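Local coordinates for protein 2-dehydropantoate 2-reductase, putative (Enterococcus faecalis, PDB 2EW2) that probably catalyses the NADPH-dependent reduction of 2-dehydropantoate (ketopantoate) to (R)-pantoate, a step on the way to pantothenate, at residues P96-T99 with E100-V104; K161-A164 with L165-D169; G196-N199 with G200-I204. All blocks are in the same frame, centred on the assembly; numbering follows the deposited sequence. Where two conformers were deposited one is given.

Contact 1. Residues P96-T99 with E100-V104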
ATOM      1  N   PRO B  96       8.000  18.542  35.585  1.00 21.89           N
ATOM      2  CA  PRO B  96       8.271  19.424  36.740  1.00 23.16           C
ATOM      3  C   PRO B  96       9.350  20.499  36.504  1.00 24.09           C
ATOM      4  O   PRO B  96       9.400  21.493  37.237  1.00 23.21           O
ATOM      5  CB  PRO B  96       8.714  18.444  37.844  1.00 22.85           C
ATOM      6  CG  PRO B  96       8.090  17.140  37.459  1.00 23.01           C
ATOM      7  CD  PRO B  96       8.108  17.119  35.951  1.00 21.90           C
HETATM    8  N   MSE B  97      10.178  20.328  35.471  1.00 24.56           N
HETATM    9  CA  MSE B  97      11.249  21.289  35.202  1.00 26.91           C
HETATM   10  C   MSE B  97      10.841  22.343  34.190  1.00 24.61           C
HETATM   11  O   MSE B  97      11.609  23.259  33.898  1.00 23.80           O
HETATM   12  CB  MSE B  97      12.528  20.573  34.739  1.00 26.09           C
HETATM   13  CG  MSE B  97      13.030  19.572  35.754  1.00 29.36           C
HETATM   14 SE   MSE B  97      14.610  18.613  35.073  0.85 34.97          SE
HETATM   15  CE  MSE B  97      15.997  19.932  35.519  1.00 33.22           C
ATOM     16  N   ILE B  98       9.620  22.212  33.681  1.00 23.61           N
ATOM     17  CA  ILE B  98       9.106  23.091  32.643  1.00 23.10           C
ATOM     18  C   ILE B  98       8.181  24.152  33.250  1.00 23.08           C
ATOM     19  O   ILE B  98       7.317  23.830  34.064  1.00 23.60           O
ATOM     20  CB  ILE B  98       8.323  22.281  31.550  1.00 22.67           C
ATOM     21  CG1 ILE B  98       9.244  21.250  30.889  1.00 22.93           C
ATOM     22  CG2 ILE B  98       7.706  23.215  30.493  1.00 22.08           C
ATOM     23  CD1 ILE B  98       8.510  20.190  30.028  1.00 23.02           C
ATOM     24  N   THR B  99       8.389  25.407  32.866  1.00 23.09           N
ATOM     25  CA  THR B  99       7.412  26.473  33.118  1.00 23.20           C
ATOM     26  C   THR B  99       6.928  27.002  31.772  1.00 24.19           C
ATOM     27  O   THR B  99       7.391  26.546  30.705  1.00 23.75           O
ATOM     28  CB  THR B  99       8.013  27.654  33.917  1.00 22.97           C
ATOM     29  OG1 THR B  99       8.849  28.458  33.068  1.00 21.81           O
ATOM     30  CG2 THR B  99       8.817  27.170  35.116  1.00 23.01           C
ATOM     31  N   GLU B 100       6.043  28.003  31.832  1.00 24.38           N
ATOM     32  CA  GLU B 100       5.565  28.730  30.665  1.00 25.36           C
ATOM     33  C   GLU B 100       6.700  29.372  29.885  1.00 24.94           C
ATOM     34  O   GLU B 100       6.545  29.636  28.703  1.00 24.43           O
ATOM     35  CB  GLU B 100       4.579  29.833  31.095  1.00 26.15           C
ATOM     36  CG  GLU B 100       4.920  30.437  32.472  1.00 30.55           C
ATOM     37  CD  GLU B 100       4.332  31.810  32.690  1.00 36.74           C
ATOM     38  OE1 GLU B 100       3.240  32.096  32.142  1.00 37.66           O
ATOM     39  OE2 GLU B 100       4.980  32.608  33.415  1.00 40.63           O
ATOM     40  N   LYS B 101       7.825  29.648  30.549  1.00 24.88           N
ATOM     41  CA  LYS B 101       8.973  30.292  29.898  1.00 25.68           C
ATOM     42  C   LYS B 101      10.029  29.295  29.362  1.00 24.06           C
ATOM     43  O   LYS B 101      11.034  29.707  28.805  1.00 24.35           O
ATOM     44  CB  LYS B 101       9.633  31.327  30.837  1.00 26.14           C
ATOM     45  CG  LYS B 101       8.685  32.480  31.292  1.00 28.49           C
ATOM     46  CD  LYS B 101       9.434  33.499  32.176  1.00 29.38           C
ATOM     47  CE  LYS B 101       8.597  34.774  32.491  1.00 33.80           C
ATOM     48  NZ  LYS B 101       8.076  35.493  31.267  1.00 37.97           N
ATOM     49  N   THR B 102       9.805  27.997  29.541  1.00 22.01           N
ATOM     50  CA  THR B 102      10.748  26.985  29.088  1.00 20.48           C
ATOM     51  C   THR B 102      10.657  26.740  27.580  1.00 20.44           C
ATOM     52  O   THR B 102       9.567  26.585  27.052  1.00 20.39           O
ATOM     53  CB  THR B 102      10.561  25.672  29.848  1.00 20.11           C
ATOM     54  OG1 THR B 102      10.668  25.925  31.254  1.00 18.96           O
ATOM     55  CG2 THR B 102      11.645  24.683  29.461  1.00 19.05           C
ATOM     56  N   TYR B 103      11.806  26.730  26.903  1.00 19.90           N
ATOM     57  CA  TYR B 103      11.890  26.393  25.490  1.00 19.76           C
ATOM     58  C   TYR B 103      12.514  25.019  25.333  1.00 19.23           C
ATOM     59  O   TYR B 103      13.247  24.555  26.211  1.00 18.71           O
ATOM     60  CB  TYR B 103      12.743  27.422  24.742  1.00 20.86           C
ATOM     61  CG  TYR B 103      12.028  28.722  24.432  1.00 22.90           C
ATOM     62  CD1 TYR B 103      11.729  29.650  25.441  1.00 22.39           C
ATOM     63  CD2 TYR B 103      11.672  29.044  23.106  1.00 23.75           C
ATOM     64  CE1 TYR B 103      11.072  30.870  25.124  1.00 24.15           C
ATOM     65  CE2 TYR B 103      11.031  30.232  22.794  1.00 23.49           C
ATOM     66  CZ  TYR B 103      10.746  31.144  23.797  1.00 23.26           C
ATOM     67  OH  TYR B 103      10.091  32.309  23.454  1.00 26.15           O
ATOM     68  N   VAL B 104      12.199  24.350  24.229  1.00 18.19           N
ATOM     69  CA  VAL B 104      12.868  23.087  23.892  1.00 18.17           C
ATOM     70  C   VAL B 104      13.514  23.213  22.501  1.00 17.75           C
ATOM     71  O   VAL B 104      12.924  23.794  21.560  1.00 17.11           O
ATOM     72  CB  VAL B 104      11.894  21.853  23.974  1.00 18.81           C
ATOM     73  CG1 VAL B 104      10.684  22.070  23.070  1.00 19.38           C
ATOM     74  CG2 VAL B 104      12.607  20.532  23.588  1.00 18.41           C
TER
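T102 lays its side chain back over the turn that leads to it, OG1 meeting the backbone of T99 and CB meeting the methyl CG2 of I98 at 3.8 Å. The two side chains of I98 and T102 cross at about a right angle. The turn from T99 to T102 is type I, closed by T102 N to T99 O at 3.0 Å. Inside this loop the threonines trade bonds with the backbone. T99 N gives a nearly straight hydrogen bond, 170° at the hydrogen, to T102 OG1 at 2.8 Å. T99 OG1 in turn accepts from K101 N at 3.0 Å; with chi1 at 76° the hydroxyl stands between the backbone N and the carbonyl carbon, turned in over the bend, where K101 N reaches it. E100 and K101 sit at the exposed corner, their charged ends leading outward. On the buried side I78 of strand 77-80 touches both I98 and T102, and T102 OG1 is also bonded to V75 O. As V75 O can only accept, the hydroxyl proton goes to it: T102 OG1 accepts from T99 N and donates to V75 O, tying the turn to the chain ahead of strand 77-80.

Contact 2. Residues K161-A164 with L165-D169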
ATOM      1  N   LYS B 161      11.296  33.644  17.935  1.00 20.12           N
ATOM      2  CA  LYS B 161      12.493  34.131  17.224  1.00 20.98           C
ATOM      3  C   LYS B 161      13.530  34.766  18.134  1.00 21.63           C
ATOM      4  O   LYS B 161      14.727  34.472  18.000  1.00 21.37           O
ATOM      5  CB  LYS B 161      12.124  35.105  16.117  1.00 21.08           C
ATOM      6  CG  LYS B 161      13.337  35.799  15.442  1.00 22.28           C
ATOM      7  CD  LYS B 161      14.167  34.810  14.636  1.00 21.66           C
ATOM      8  CE  LYS B 161      15.288  35.487  13.854  1.00 22.56           C
ATOM      9  NZ  LYS B 161      14.741  36.244  12.686  1.00 24.36           N
ATOM     10  N   LYS B 162      13.080  35.649  19.034  1.00 22.07           N
ATOM     11  CA  LYS B 162      14.008  36.364  19.918  1.00 22.76           C
ATOM     12  C   LYS B 162      14.784  35.377  20.790  1.00 21.56           C
ATOM     13  O   LYS B 162      16.009  35.471  20.918  1.00 20.93           O
ATOM     14  CB  LYS B 162      13.256  37.389  20.778  1.00 23.37           C
ATOM     15  CG  LYS B 162      14.168  38.332  21.591  1.00 25.01           C
ATOM     16  CD  LYS B 162      13.321  39.224  22.519  1.00 25.70           C
ATOM     17  CE  LYS B 162      14.199  40.145  23.386  1.00 30.51           C
ATOM     18  NZ  LYS B 162      13.399  40.814  24.483  1.00 34.93           N
ATOM     19  N   PHE B 163      14.076  34.423  21.383  1.00 20.77           N
ATOM     20  CA  PHE B 163      14.740  33.427  22.203  1.00 20.92           C
ATOM     21  C   PHE B 163      15.644  32.486  21.419  1.00 20.51           C
ATOM     22  O   PHE B 163      16.709  32.119  21.909  1.00 20.95           O
ATOM     23  CB  PHE B 163      13.753  32.621  23.041  1.00 21.86           C
ATOM     24  CG  PHE B 163      14.417  31.840  24.139  1.00 22.81           C
ATOM     25  CD1 PHE B 163      14.724  32.448  25.352  1.00 25.11           C
ATOM     26  CD2 PHE B 163      14.762  30.503  23.954  1.00 24.08           C
ATOM     27  CE1 PHE B 163      15.354  31.717  26.367  1.00 26.81           C
ATOM     28  CE2 PHE B 163      15.386  29.771  24.963  1.00 24.44           C
ATOM     29  CZ  PHE B 163      15.681  30.369  26.158  1.00 24.82           C
ATOM     30  N   ALA B 164      15.240  32.109  20.207  1.00 19.59           N
ATOM     31  CA  ALA B 164      16.123  31.337  19.327  1.00 19.64           C
ATOM     32  C   ALA B 164      17.473  32.060  19.153  1.00 20.22           C
ATOM     33  O   ALA B 164      18.535  31.434  19.216  1.00 20.03           O
ATOM     34  CB  ALA B 164      15.461  31.106  17.958  1.00 19.09           C
ATOM     35  N   LEU B 165      17.415  33.379  18.934  1.00 20.55           N
ATOM     36  CA  LEU B 165      18.618  34.194  18.765  1.00 21.25           C
ATOM     37  C   LEU B 165      19.476  34.193  20.028  1.00 21.21           C
ATOM     38  O   LEU B 165      20.714  34.148  19.944  1.00 21.30           O
ATOM     39  CB  LEU B 165      18.253  35.619  18.311  1.00 21.41           C
ATOM     40  CG  LEU B 165      17.708  35.732  16.875  1.00 20.91           C
ATOM     41  CD1 LEU B 165      17.369  37.184  16.532  1.00 24.52           C
ATOM     42  CD2 LEU B 165      18.691  35.191  15.867  1.00 23.44           C
ATOM     43  N   GLU B 166      18.810  34.215  21.179  0.60 21.53           N
ATOM     44  CA  GLU B 166      19.462  34.144  22.485  0.60 22.00           C
ATOM     45  C   GLU B 166      20.170  32.804  22.718  0.60 21.65           C
ATOM     46  O   GLU B 166      21.266  32.756  23.280  0.60 20.91           O
ATOM     47  CB  GLU B 166      18.441  34.443  23.592  0.60 21.93           C
ATOM     48  CG  GLU B 166      18.144  35.950  23.716  0.60 23.80           C
ATOM     49  CD  GLU B 166      16.859  36.285  24.476  0.60 24.42           C
ATOM     50  OE1 GLU B 166      16.271  35.398  25.144  0.60 28.41           O
ATOM     51  OE2 GLU B 166      16.433  37.464  24.396  0.60 27.93           O
ATOM     52  N   VAL B 167      19.534  31.718  22.279  1.00 21.27           N
ATOM     53  CA  VAL B 167      20.141  30.382  22.296  1.00 20.87           C
ATOM     54  C   VAL B 167      21.379  30.321  21.396  1.00 20.45           C
ATOM     55  O   VAL B 167      22.389  29.786  21.816  1.00 19.78           O
ATOM     56  CB  VAL B 167      19.143  29.282  21.887  1.00 21.00           C
ATOM     57  CG1 VAL B 167      19.855  27.924  21.722  1.00 21.10           C
ATOM     58  CG2 VAL B 167      18.017  29.182  22.924  1.00 19.41           C
ATOM     59  N   VAL B 168      21.289  30.870  20.179  1.00 20.80           N
ATOM     60  CA  VAL B 168      22.463  30.996  19.278  1.00 21.59           C
ATOM     61  C   VAL B 168      23.643  31.686  19.989  1.00 22.41           C
ATOM     62  O   VAL B 168      24.753  31.185  19.973  1.00 22.47           O
ATOM     63  CB  VAL B 168      22.110  31.709  17.947  1.00 21.53           C
ATOM     64  CG1 VAL B 168      23.398  32.063  17.130  1.00 22.10           C
ATOM     65  CG2 VAL B 168      21.174  30.855  17.098  1.00 18.92           C
ATOM     66  N   ASP B 169      23.376  32.835  20.610  0.50 23.07           N
ATOM     67  CA  ASP B 169      24.381  33.573  21.391  0.50 23.57           C
ATOM     68  C   ASP B 169      25.029  32.701  22.467  0.50 23.39           C
ATOM     69  O   ASP B 169      26.258  32.642  22.578  0.50 23.86           O
ATOM     70  CB  ASP B 169      23.756  34.816  22.036  0.50 23.37           C
ATOM     71  CG  ASP B 169      23.400  35.886  21.028  0.50 24.67           C
ATOM     72  OD1 ASP B 169      23.900  35.832  19.880  0.50 25.34           O
ATOM     73  OD2 ASP B 169      22.617  36.797  21.386  0.50 27.17           O
TER
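F163 and V167 make the main apolar contact along the helix: methyl CG2 of V167 lies 3.4 Å from F163 CE2, approaching the ring obliquely. The ring hangs beside the carbonyl carbon, its CG opposite the backbone N (chi1 -165°), which places one side of it near V167 and the other near E166. A second apolar pair lies on another side of the helix, where the bent chain of K161 brings its CE to 3.8 Å from L165 CD1; here the aliphatic part of the lysine does the touching, while its ammonium end has a cation-pi partner in Y180.

The carboxylate of E166 lies between the F163 ring and the K162 chain in the conformer given; a second one was modelled, so these contacts are tentative. Its OE1 approaches F163 CD1 to 3.3 Å, with carboxylate and ring planes 75° apart. OE2 lies over the extended chain of K162, 3.6 Å from CE. The charges themselves stay farther apart, K162 NZ to E166 OE2 being 4.5 Å, beyond a salt bridge, so any attraction is probably modest.

Beneath the side chains run four regular i to i+4 backbone bonds, from L165 N to K161 O through V168 N to A164 O. The V167 N to F163 O bond measures 2.9 Å.

A164 and V167 face inward, onto L153 of strand 151-155 and L127 of strand 126-131, and A164 also meets Y180 of strand 178-180. Helix 161-173 is thus the connecting helix of a beta-alpha-beta unit, joining the neighbouring parallel strands 151-155 and 178-180 and packing on the sheet at the far end of this Rossmann-type domain.

Contact 3. Residues G196-N199 with G200-I204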
ATOM      1  N   GLY B 196      10.598   8.835   2.861  1.00 19.84           N
ATOM      2  CA  GLY B 196       9.210   8.368   2.928  1.00 19.09           C
ATOM      3  C   GLY B 196       8.807   7.653   1.654  1.00 19.09           C
ATOM      4  O   GLY B 196       7.632   7.269   1.483  1.00 18.62           O
ATOM      5  N   THR B 197       9.787   7.470   0.761  1.00 19.48           N
ATOM      6  CA  THR B 197       9.560   6.783  -0.521  1.00 20.07           C
ATOM      7  C   THR B 197      10.315   5.440  -0.605  1.00 21.55           C
ATOM      8  O   THR B 197       9.743   4.396  -0.313  1.00 20.96           O
ATOM      9  CB  THR B 197       9.873   7.692  -1.706  1.00 20.21           C
ATOM     10  OG1 THR B 197      11.231   8.144  -1.621  1.00 20.72           O
ATOM     11  CG2 THR B 197       8.939   8.901  -1.712  1.00 19.59           C
ATOM     12  N   LEU B 198      11.607   5.476  -0.938  1.00 22.31           N
ATOM     13  CA  LEU B 198      12.393   4.255  -1.206  1.00 23.42           C
ATOM     14  C   LEU B 198      12.467   3.286  -0.031  1.00 22.98           C
ATOM     15  O   LEU B 198      12.417   2.063  -0.218  1.00 22.35           O
ATOM     16  CB  LEU B 198      13.821   4.636  -1.643  1.00 24.30           C
ATOM     17  CG  LEU B 198      13.938   5.380  -2.978  1.00 27.10           C
ATOM     18  CD1 LEU B 198      15.353   5.956  -3.152  1.00 30.41           C
ATOM     19  CD2 LEU B 198      13.598   4.441  -4.113  1.00 29.06           C
ATOM     20  N   ASN B 199      12.580   3.840   1.173  1.00 22.06           N
ATOM     21  CA  ASN B 199      12.623   3.048   2.400  1.00 21.79           C
ATOM     22  C   ASN B 199      11.493   2.033   2.502  1.00 20.84           C
ATOM     23  O   ASN B 199      11.741   0.826   2.540  1.00 20.88           O
ATOM     24  CB  ASN B 199      12.581   3.959   3.629  1.00 22.16           C
ATOM     25  CG  ASN B 199      13.976   4.364   4.130  1.00 24.79           C
ATOM     26  OD1 ASN B 199      14.974   3.728   3.819  1.00 27.02           O
ATOM     27  ND2 ASN B 199      14.027   5.425   4.932  1.00 25.18           N
ATOM     28  N   GLY B 200      10.252   2.508   2.560  1.00 19.52           N
ATOM     29  CA  GLY B 200       9.147   1.585   2.749  1.00 19.48           C
ATOM     30  C   GLY B 200       8.935   0.759   1.487  1.00 19.58           C
ATOM     31  O   GLY B 200       8.659  -0.426   1.567  1.00 20.53           O
ATOM     32  N   LEU B 201       9.091   1.388   0.330  1.00 19.37           N
ATOM     33  CA  LEU B 201       8.835   0.734  -0.957  1.00 20.29           C
ATOM     34  C   LEU B 201       9.799  -0.428  -1.252  1.00 21.21           C
ATOM     35  O   LEU B 201       9.357  -1.521  -1.619  1.00 21.75           O
ATOM     36  CB  LEU B 201       8.807   1.758  -2.105  1.00 19.57           C
ATOM     37  CG  LEU B 201       7.610   2.731  -2.097  1.00 19.70           C
ATOM     38  CD1 LEU B 201       7.816   3.937  -3.047  1.00 19.82           C
ATOM     39  CD2 LEU B 201       6.293   2.038  -2.414  1.00 20.66           C
ATOM     40  N   CYS B 202      11.098  -0.200  -1.075  1.00 21.38           N
ATOM     41  CA  CYS B 202      12.105  -1.250  -1.287  1.00 22.03           C
ATOM     42  C   CYS B 202      11.971  -2.337  -0.239  1.00 21.73           C
ATOM     43  O   CYS B 202      12.167  -3.520  -0.539  1.00 21.62           O
ATOM     44  CB  CYS B 202      13.526  -0.671  -1.282  1.00 21.97           C
ATOM     45  SG  CYS B 202      13.838   0.462  -2.637  1.00 24.92           S
ATOM     46  N   THR B 203      11.624  -1.937   0.986  1.00 21.96           N
ATOM     47  CA  THR B 203      11.352  -2.891   2.074  1.00 22.24           C
ATOM     48  C   THR B 203      10.183  -3.824   1.763  1.00 23.34           C
ATOM     49  O   THR B 203      10.281  -5.040   1.956  1.00 23.65           O
ATOM     50  CB  THR B 203      11.109  -2.146   3.425  1.00 22.23           C
ATOM     51  OG1 THR B 203      12.318  -1.512   3.838  1.00 21.05           O
ATOM     52  CG2 THR B 203      10.662  -3.086   4.537  1.00 22.10           C
ATOM     53  N   ILE B 204       9.075  -3.249   1.292  1.00 23.43           N
ATOM     54  CA  ILE B 204       7.873  -4.018   0.994  1.00 23.40           C
ATOM     55  C   ILE B 204       8.025  -4.873  -0.262  1.00 22.92           C
ATOM     56  O   ILE B 204       7.677  -6.060  -0.258  1.00 22.50           O
ATOM     57  CB  ILE B 204       6.617  -3.081   0.910  1.00 24.05           C
ATOM     58  CG1 ILE B 204       6.183  -2.638   2.320  1.00 25.30           C
ATOM     59  CG2 ILE B 204       5.469  -3.773   0.224  1.00 25.47           C
ATOM     60  CD1 ILE B 204       5.930  -3.805   3.331  1.00 27.98           C
TER
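N199 O is gripped by two donors of one residue: T203 OG1 at 2.7 Å and T203 N at 3.2 Å, which arrive from opposite faces of the carbonyl plane. The hydroxyl can fold back onto the preceding turn because it lies beside its own backbone N, opposite the carbonyl carbon (chi1 -67°). This is a common bond for a threonine within a helix, and it would restrain the rotation about chi1.

Two further i to i+4 bonds precede it. C202 N reaches L198 O at 2.8 Å, and L201 N reaches T197 O at 3.1 Å. Side chains close over these carbonyls as well. C202 SG sits 3.2 Å from L198 O, while L201 CG packs 3.2 Å from T197 O. Between side chains the contact is looser, L198 CD2 to C202 SG being 4.3 Å.

T197 stands at the N-cap position but does not cap with its side chain; its hydroxyl bonds back to V194 O instead. N199 is held at both ends of its amide, ND2 by N195 O and OD1 by the backbone N of M265.

Helix 198-205 is buried among its neighbours. L198, L201 and C202 pack on F212 of helix 209-214, T197 and L201 on L225 of helix 218-235, and T203 rests on helix 264-271. Toward the dimer partner, L201 meets L305 of the second subunit and I204 meets I204 of that subunit.

Contacts 1 and 2 belong to the Rossmann-type part, which probably binds NADPH, and touch each other: the ring of Y103, near the end of contact 1, stacks with that of F163, with Y103 CG 3.3 Å from F163 CD2. The start of strand 103-106 and helix 161-173 meet through these two rings, although the contact centres are about 16 Å apart. Contact 3 lies across the chain's centre from both, in the helical C-terminal part, its centre about 38 Å from each and its nearest atoms about 24 Å from contact 1 and 27 Å from contact 2. It alone of the three reaches the second subunit. All three lie away from E311, a magnesium ligand in a crystal structure of this protein, though none is bound to this chain here.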